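Long-range contact in 3-dehydroshikimate dehydratase (Bacillus anthracis, PDB 3DX5), which converts 3-dehydroshikimate to 3,4-dihydroxybenzoate in petrobactin biosynthesis, working as a manganese-dependent homodimeric dehydratase: residues 133-145 / 164-178. Numbering follows the deposited sequence. Where two conformers were deposited one is given.
With MN (manganese (II) ion), chain B; DHB (3,4-dihydroxybenzoic acid), chain D.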
loop_
_atom_site.group_PDB
_atom_site.type_symbol
_atom_site.label_atom_id
_atom_site.label_comp_id
_atom_site.label_asym_id
_atom_site.label_seq_id
_atom_site.Cartn_x
_atom_site.Cartn_y
_atom_site.Cartn_z
ATOM N N ALA A 133 23.759 -8.557 14.903
ATOM C CA ALA A 133 24.357 -8.892 16.210
ATOM C C ALA A 133 25.371 -7.815 16.685
ATOM O O ALA A 133 25.571 -7.645 17.883
ATOM C CB ALA A 133 25.036 -10.298 16.196
ATOM N N GLN A 134 26.005 -7.103 15.756
ATOM C CA GLN A 134 26.926 -6.028 16.138
ATOM C C GLN A 134 26.165 -4.940 16.884
ATOM O O GLN A 134 26.683 -4.344 17.835
ATOM C CB GLN A 134 27.607 -5.436 14.909
ATOM C CG GLN A 134 28.557 -6.397 14.234
ATOM C CD GLN A 134 29.166 -5.789 13.012
ATOM O OE1 GLN A 134 28.473 -5.159 12.214
ATOM N NE2 GLN A 134 30.456 -5.957 12.853
ATOM N N HIS A 135 24.925 -4.712 16.456
ATOM C CA HIS A 135 24.084 -3.672 17.043
ATOM C C HIS A 135 23.242 -4.190 18.193
ATOM O O HIS A 135 22.332 -3.497 18.630
ATOM C CB HIS A 135 23.124 -3.117 15.982
ATOM C CG HIS A 135 23.816 -2.554 14.789
ATOM N ND1 HIS A 135 24.355 -1.286 14.780
ATOM C CD2 HIS A 135 24.107 -3.099 13.583
ATOM C CE1 HIS A 135 24.934 -1.063 13.611
ATOM N NE2 HIS A 135 24.792 -2.144 12.863
ATOM N N ASN A 136 23.543 -5.405 18.649
ATOM C CA ASN A 136 22.710 -6.135 19.616
ATOM C C ASN A 136 21.235 -6.141 19.240
ATOM O O ASN A 136 20.375 -5.780 20.041
ATOM C CB ASN A 136 22.907 -5.580 21.023
ATOM C CG ASN A 136 24.333 -5.693 21.475
ATOM O OD1 ASN A 136 24.993 -4.700 21.717
ATOM N ND2 ASN A 136 24.825 -6.909 21.549
HETATM N N MSE A 137 20.956 -6.553 18.014
HETATM C CA MSE A 137 19.595 -6.584 17.511
HETATM C C MSE A 137 19.288 -7.970 16.972
HETATM O O MSE A 137 20.179 -8.668 16.501
HETATM C CB MSE A 137 19.440 -5.541 16.401
HETATM C CG MSE A 137 19.533 -4.092 16.899
HETATM SE SE MSE A 137 19.637 -2.885 15.379
HETATM C CE MSE A 137 20.138 -1.176 16.272
ATOM N N TYR A 138 18.019 -8.359 17.042
ATOM C CA TYR A 138 17.574 -9.682 16.631
ATOM C C TYR A 138 16.839 -9.605 15.319
ATOM O O TYR A 138 16.037 -8.659 15.089
ATOM C CB TYR A 138 16.666 -10.316 17.687
ATOM C CG TYR A 138 17.386 -10.531 19.002
ATOM C CD1 TYR A 138 18.176 -11.675 19.211
ATOM C CD2 TYR A 138 17.354 -9.553 19.998
ATOM C CE1 TYR A 138 18.887 -11.865 20.400
ATOM C CE2 TYR A 138 18.063 -9.737 21.214
ATOM C CZ TYR A 138 18.804 -10.908 21.396
ATOM O OH TYR A 138 19.503 -11.092 22.557
ATOM N N VAL A 139 17.080 -10.629 14.490
ATOM C CA VAL A 139 16.358 -10.815 13.241
ATOM C C VAL A 139 15.246 -11.835 13.479
ATOM O O VAL A 139 15.510 -13.010 13.760
ATOM C CB VAL A 139 17.323 -11.334 12.122
ATOM C CG1 VAL A 139 16.560 -11.623 10.811
ATOM C CG2 VAL A 139 18.427 -10.341 11.913
ATOM N N LEU A 140 13.996 -11.403 13.343
ATOM C CA LEU A 140 12.866 -12.303 13.511
ATOM C C LEU A 140 12.298 -12.710 12.170
ATOM O O LEU A 140 11.808 -11.852 11.405
ATOM C CB LEU A 140 11.756 -11.627 14.320
ATOM C CG LEU A 140 11.938 -11.651 15.845
ATOM C CD1 LEU A 140 13.166 -10.767 16.273
ATOM C CD2 LEU A 140 10.674 -11.192 16.527
ATOM N N LEU A 141 12.321 -14.009 11.882
ATOM C CA LEU A 141 11.651 -14.500 10.693
ATOM C C LEU A 141 10.209 -14.729 11.044
ATOM O O LEU A 141 9.893 -15.310 12.093
ATOM C CB LEU A 141 12.277 -15.830 10.202
ATOM C CG LEU A 141 13.787 -15.787 9.909
ATOM C CD1 LEU A 141 14.278 -17.206 9.497
ATOM C CD2 LEU A 141 14.148 -14.742 8.857
ATOM N N GLU A 142 9.329 -14.274 10.176
ATOM C CA GLU A 142 7.894 -14.457 10.386
ATOM C C GLU A 142 7.453 -15.807 9.762
ATOM O O GLU A 142 7.889 -16.150 8.682
ATOM C CB GLU A 142 7.135 -13.262 9.781
ATOM C CG GLU A 142 5.642 -13.327 10.036
ATOM C CD GLU A 142 4.996 -11.979 9.900
ATOM O OE1 GLU A 142 5.610 -10.956 10.271
ATOM O OE2 GLU A 142 3.857 -11.955 9.431
ATOM N N THR A 143 6.644 -16.588 10.465
ATOM C CA THR A 143 6.101 -17.824 9.913
ATOM C C THR A 143 5.009 -17.455 8.866
ATOM O O THR A 143 3.995 -16.823 9.203
ATOM C CB THR A 143 5.521 -18.711 11.021
ATOM O OG1 THR A 143 4.620 -17.930 11.790
ATOM C CG2 THR A 143 6.649 -19.257 11.998
ATOM N N HIS A 144 5.254 -17.840 7.614
ATOM C CA HIS A 144 4.468 -17.418 6.457
ATOM C C HIS A 144 4.408 -18.463 5.348
ATOM O O HIS A 144 5.429 -19.092 5.064
ATOM C CB HIS A 144 5.108 -16.182 5.828
ATOM C CG HIS A 144 4.224 -14.999 5.880
ATOM N ND1 HIS A 144 3.831 -14.310 4.754
ATOM C CD2 HIS A 144 3.568 -14.434 6.927
ATOM C CE1 HIS A 144 3.040 -13.315 5.117
ATOM N NE2 HIS A 144 2.861 -13.376 6.430
ATOM N N PRO A 145 3.208 -18.636 4.721
ATOM C CA PRO A 145 3.112 -19.494 3.539
ATOM C C PRO A 145 3.987 -18.906 2.404
ATOM O O PRO A 145 4.315 -17.700 2.405
ATOM C CB PRO A 145 1.619 -19.454 3.175
ATOM C CG PRO A 145 1.153 -18.103 3.743
ATOM C CD PRO A 145 1.935 -17.934 5.005
ATOM N N HIS A 164 22.496 -19.427 14.572
ATOM C CA HIS A 164 23.076 -18.166 15.028
ATOM C C HIS A 164 22.215 -17.645 16.193
ATOM O O HIS A 164 21.006 -17.720 16.095
ATOM C CB HIS A 164 23.088 -17.125 13.893
ATOM C CG HIS A 164 23.901 -15.910 14.215
ATOM N ND1 HIS A 164 23.447 -14.912 15.051
ATOM C CD2 HIS A 164 25.154 -15.544 13.832
ATOM C CE1 HIS A 164 24.375 -13.973 15.160
ATOM N NE2 HIS A 164 25.422 -14.331 14.428
ATOM N N PRO A 165 22.845 -17.112 17.279
ATOM C CA PRO A 165 22.107 -16.639 18.456
ATOM C C PRO A 165 21.177 -15.445 18.223
ATOM O O PRO A 165 20.295 -15.207 19.043
ATOM C CB PRO A 165 23.212 -16.295 19.471
ATOM C CG PRO A 165 24.457 -16.159 18.677
ATOM C CD PRO A 165 24.307 -17.144 17.539
ATOM N N ASN A 166 21.323 -14.718 17.113
ATOM C CA ASN A 166 20.433 -13.558 16.914
ATOM C C ASN A 166 19.263 -13.819 15.972
ATOM O O ASN A 166 18.511 -12.900 15.645
ATOM C CB ASN A 166 21.206 -12.316 16.466
ATOM C CG ASN A 166 22.173 -11.846 17.509
ATOM O OD1 ASN A 166 23.165 -12.528 17.787
ATOM N ND2 ASN A 166 21.890 -10.702 18.122
ATOM N N LEU A 167 19.128 -15.060 15.498
ATOM C CA LEU A 167 17.983 -15.410 14.637
ATOM C C LEU A 167 16.847 -15.838 15.546
ATOM O O LEU A 167 16.995 -16.771 16.370
ATOM C CB LEU A 167 18.332 -16.568 13.707
ATOM C CG LEU A 167 17.185 -16.879 12.745
ATOM C CD1 LEU A 167 16.977 -15.638 11.847
ATOM C CD2 LEU A 167 17.581 -18.112 11.934
ATOM N N LYS A 168 15.713 -15.167 15.405
ATOM C CA LYS A 168 14.576 -15.442 16.278
ATOM C C LYS A 168 13.345 -15.584 15.398
ATOM O O LYS A 168 13.487 -15.548 14.178
ATOM C CB LYS A 168 14.425 -14.313 17.288
ATOM C CG LYS A 168 15.663 -14.147 18.194
ATOM C CD LYS A 168 15.811 -15.344 19.173
ATOM C CE LYS A 168 17.046 -15.159 20.039
ATOM N NZ LYS A 168 17.147 -16.244 21.018
ATOM N N ILE A 169 12.172 -15.772 16.009
ATOM C CA ILE A 169 10.911 -16.004 15.281
ATOM C C ILE A 169 9.827 -14.986 15.712
ATOM O O ILE A 169 9.612 -14.735 16.923
ATOM C CB ILE A 169 10.359 -17.450 15.562
ATOM C CG1 ILE A 169 11.332 -18.550 15.026
ATOM C CG2 ILE A 169 8.912 -17.664 14.973
ATOM C CD1 ILE A 169 11.457 -18.603 13.485
ATOM N N ASN A 170 9.103 -14.480 14.713
ATOM C CA ASN A 170 7.828 -13.820 14.916
ATOM C C ASN A 170 6.745 -14.852 14.593
ATOM O O ASN A 170 6.546 -15.210 13.405
ATOM C CB ASN A 170 7.650 -12.602 13.983
ATOM C CG ASN A 170 6.324 -11.888 14.242
ATOM O OD1 ASN A 170 5.814 -11.924 15.355
ATOM N ND2 ASN A 170 5.738 -11.323 13.215
ATOM N N LEU A 171 6.043 -15.332 15.629
ATOM C CA LEU A 171 5.104 -16.458 15.448
ATOM C C LEU A 171 3.727 -15.914 15.034
ATOM O O LEU A 171 3.039 -15.265 15.826
ATOM C CB LEU A 171 5.003 -17.296 16.726
ATOM C CG LEU A 171 4.123 -18.550 16.638
ATOM C CD1 LEU A 171 4.400 -19.359 15.408
ATOM C CD2 LEU A 171 4.379 -19.402 17.860
ATOM N N ASP A 172 3.333 -16.179 13.787
ATOM C CA ASP A 172 2.045 -15.686 13.257
ATOM C C ASP A 172 1.120 -16.914 13.267
ATOM O O ASP A 172 1.209 -17.791 12.405
ATOM C CB ASP A 172 2.283 -15.096 11.860
ATOM C CG ASP A 172 1.041 -14.442 11.253
ATOM O OD1 ASP A 172 -0.085 -14.960 11.402
ATOM O OD2 ASP A 172 1.214 -13.410 10.579
ATOM N N PHE A 173 0.277 -17.001 14.298
ATOM C CA PHE A 173 -0.539 -18.183 14.543
ATOM C C PHE A 173 -1.509 -18.560 13.427
ATOM O O PHE A 173 -1.681 -19.751 13.149
ATOM C CB PHE A 173 -1.303 -18.032 15.870
ATOM C CG PHE A 173 -0.425 -18.182 17.073
ATOM C CD1 PHE A 173 0.021 -19.447 17.470
ATOM C CD2 PHE A 173 -0.003 -17.053 17.780
ATOM C CE1 PHE A 173 0.839 -19.588 18.600
ATOM C CE2 PHE A 173 0.800 -17.187 18.900
ATOM C CZ PHE A 173 1.224 -18.443 19.317
ATOM N N LEU A 174 -2.147 -17.579 12.814
ATOM C CA LEU A 174 -2.971 -17.842 11.640
ATOM C C LEU A 174 -2.201 -18.656 10.576
ATOM O O LEU A 174 -2.688 -19.674 10.086
ATOM C CB LEU A 174 -3.477 -16.510 11.022
ATOM C CG LEU A 174 -4.477 -16.578 9.837
ATOM C CD1 LEU A 174 -3.732 -16.963 8.527
ATOM C CD2 LEU A 174 -5.620 -17.521 10.155
ATOM N N HIS A 175 -1.008 -18.195 10.206
ATOM C CA HIS A 175 -0.256 -18.878 9.182
ATOM C C HIS A 175 0.235 -20.234 9.611
ATOM O O HIS A 175 0.360 -21.132 8.789
ATOM C CB HIS A 175 0.881 -18.002 8.646
ATOM C CG HIS A 175 0.366 -16.801 7.914
ATOM N ND1 HIS A 175 -0.559 -16.909 6.892
ATOM C CD2 HIS A 175 0.577 -15.477 8.097
ATOM C CE1 HIS A 175 -0.860 -15.698 6.449
ATOM N NE2 HIS A 175 -0.185 -14.811 7.161
ATOM N N ILE A 176 0.512 -20.374 10.893
ATOM C CA ILE A 176 0.916 -21.648 11.443
ATOM C C ILE A 176 -0.253 -22.641 11.314
ATOM O O ILE A 176 -0.074 -23.755 10.822
ATOM C CB ILE A 176 1.407 -21.431 12.917
ATOM C CG1 ILE A 176 2.919 -21.294 12.907
ATOM C CG2 ILE A 176 0.950 -22.534 13.854
ATOM C CD1 ILE A 176 3.669 -22.530 12.364
ATOM N N TRP A 177 -1.446 -22.203 11.701
ATOM C CA TRP A 177 -2.663 -23.002 11.578
ATOM C C TRP A 177 -2.940 -23.405 10.107
ATOM O O TRP A 177 -3.267 -24.554 9.805
ATOM C CB TRP A 177 -3.830 -22.206 12.147
ATOM C CG TRP A 177 -5.112 -22.935 12.008
ATOM C CD1 TRP A 177 -5.612 -23.883 12.864
ATOM C CD2 TRP A 177 -6.064 -22.796 10.956
ATOM N NE1 TRP A 177 -6.821 -24.344 12.399
ATOM C CE2 TRP A 177 -7.126 -23.693 11.234
ATOM C CE3 TRP A 177 -6.137 -21.991 9.811
ATOM C CZ2 TRP A 177 -8.242 -23.808 10.403
ATOM C CZ3 TRP A 177 -7.251 -22.115 8.980
ATOM C CH2 TRP A 177 -8.279 -23.016 9.282
ATOM N N GLU A 178 -2.780 -22.448 9.206
ATOM C CA GLU A 178 -2.915 -22.651 7.770
ATOM C C GLU A 178 -2.015 -23.772 7.294
ATOM O O GLU A 178 -2.421 -24.525 6.449
ATOM C CB GLU A 178 -2.581 -21.334 7.038
ATOM C CG GLU A 178 -2.403 -21.424 5.518
ATOM C CD GLU A 178 -2.255 -20.024 4.881
ATOM O OE1 GLU A 178 -1.655 -19.120 5.494
ATOM O OE2 GLU A 178 -2.787 -19.819 3.784
HETATM MN MN MN B . 1.925 -11.472 10.024
HETATM C C1 DHB D . 2.338 -9.171 5.763
HETATM C C2 DHB D . 2.205 -9.931 6.921
HETATM C C3 DHB D . 1.275 -10.973 6.981
HETATM O O3 DHB D . 1.089 -11.768 8.082
HETATM C C4 DHB D . 0.473 -11.262 5.789
HETATM O O4 DHB D . -0.408 -12.282 5.882
HETATM C C5 DHB D . 0.636 -10.514 4.627
HETATM C C6 DHB D . 1.573 -9.465 4.631
HETATM C C DHB D . 3.344 -8.031 5.743
HETATM O O1 DHB D . 3.559 -7.333 4.747
HETATM O O2 DHB D . 4.021 -7.739 6.851
HETATM O O HOH W 1 23.324 -9.560 20.606
#
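Two neighbouring parallel strands of a TIM barrel, 138-142 and 167-172, pair here in a beta-alpha-beta unit, and Glu142 and Asp172 at their C-terminal ends share the catalytic manganese. The backbone ladder runs from Val139 N to Asn166 O (2.9 Å) up to Thr143 N and Asn170 O. On the helix-facing side, Leu167 CD1 packs against Leu141 CG at 3.7 Å, a branched apolar pair; Leu167 also reaches helix 115-134. Inside the barrel, Glu142 and Asn170 run side by side with their carboxylate and amide planes 86° apart, and Asn170 ND2 gives Glu142 OE1 a weak hydrogen bond. Arg102 holds Glu142 OE1 by a salt bridge, while Glu142 OE2 binds manganese at 2.1 Å. Asp172 turns its carboxylate away from its own backbone nitrogen (chi1 -175°), which swings OD2 onto the metal; His198 and Glu253 complete the protein ligands, and Lys200 pairs with Asp172 OD1. Thr143 OG1 accepts the N-H of Asp172, the N-cap of helix 173-178, at 3.0 Å. Beyond it, Pro145 CD lies over one face of the His175 ring. Glu178 OE1 accepts a hydrogen bond from His175 ND1 in the ring plane, fixing the imidazole's rotation, and His175 NE2 meets O4 of the bound 3,4-dihydroxybenzoic acid at 2.8 Å.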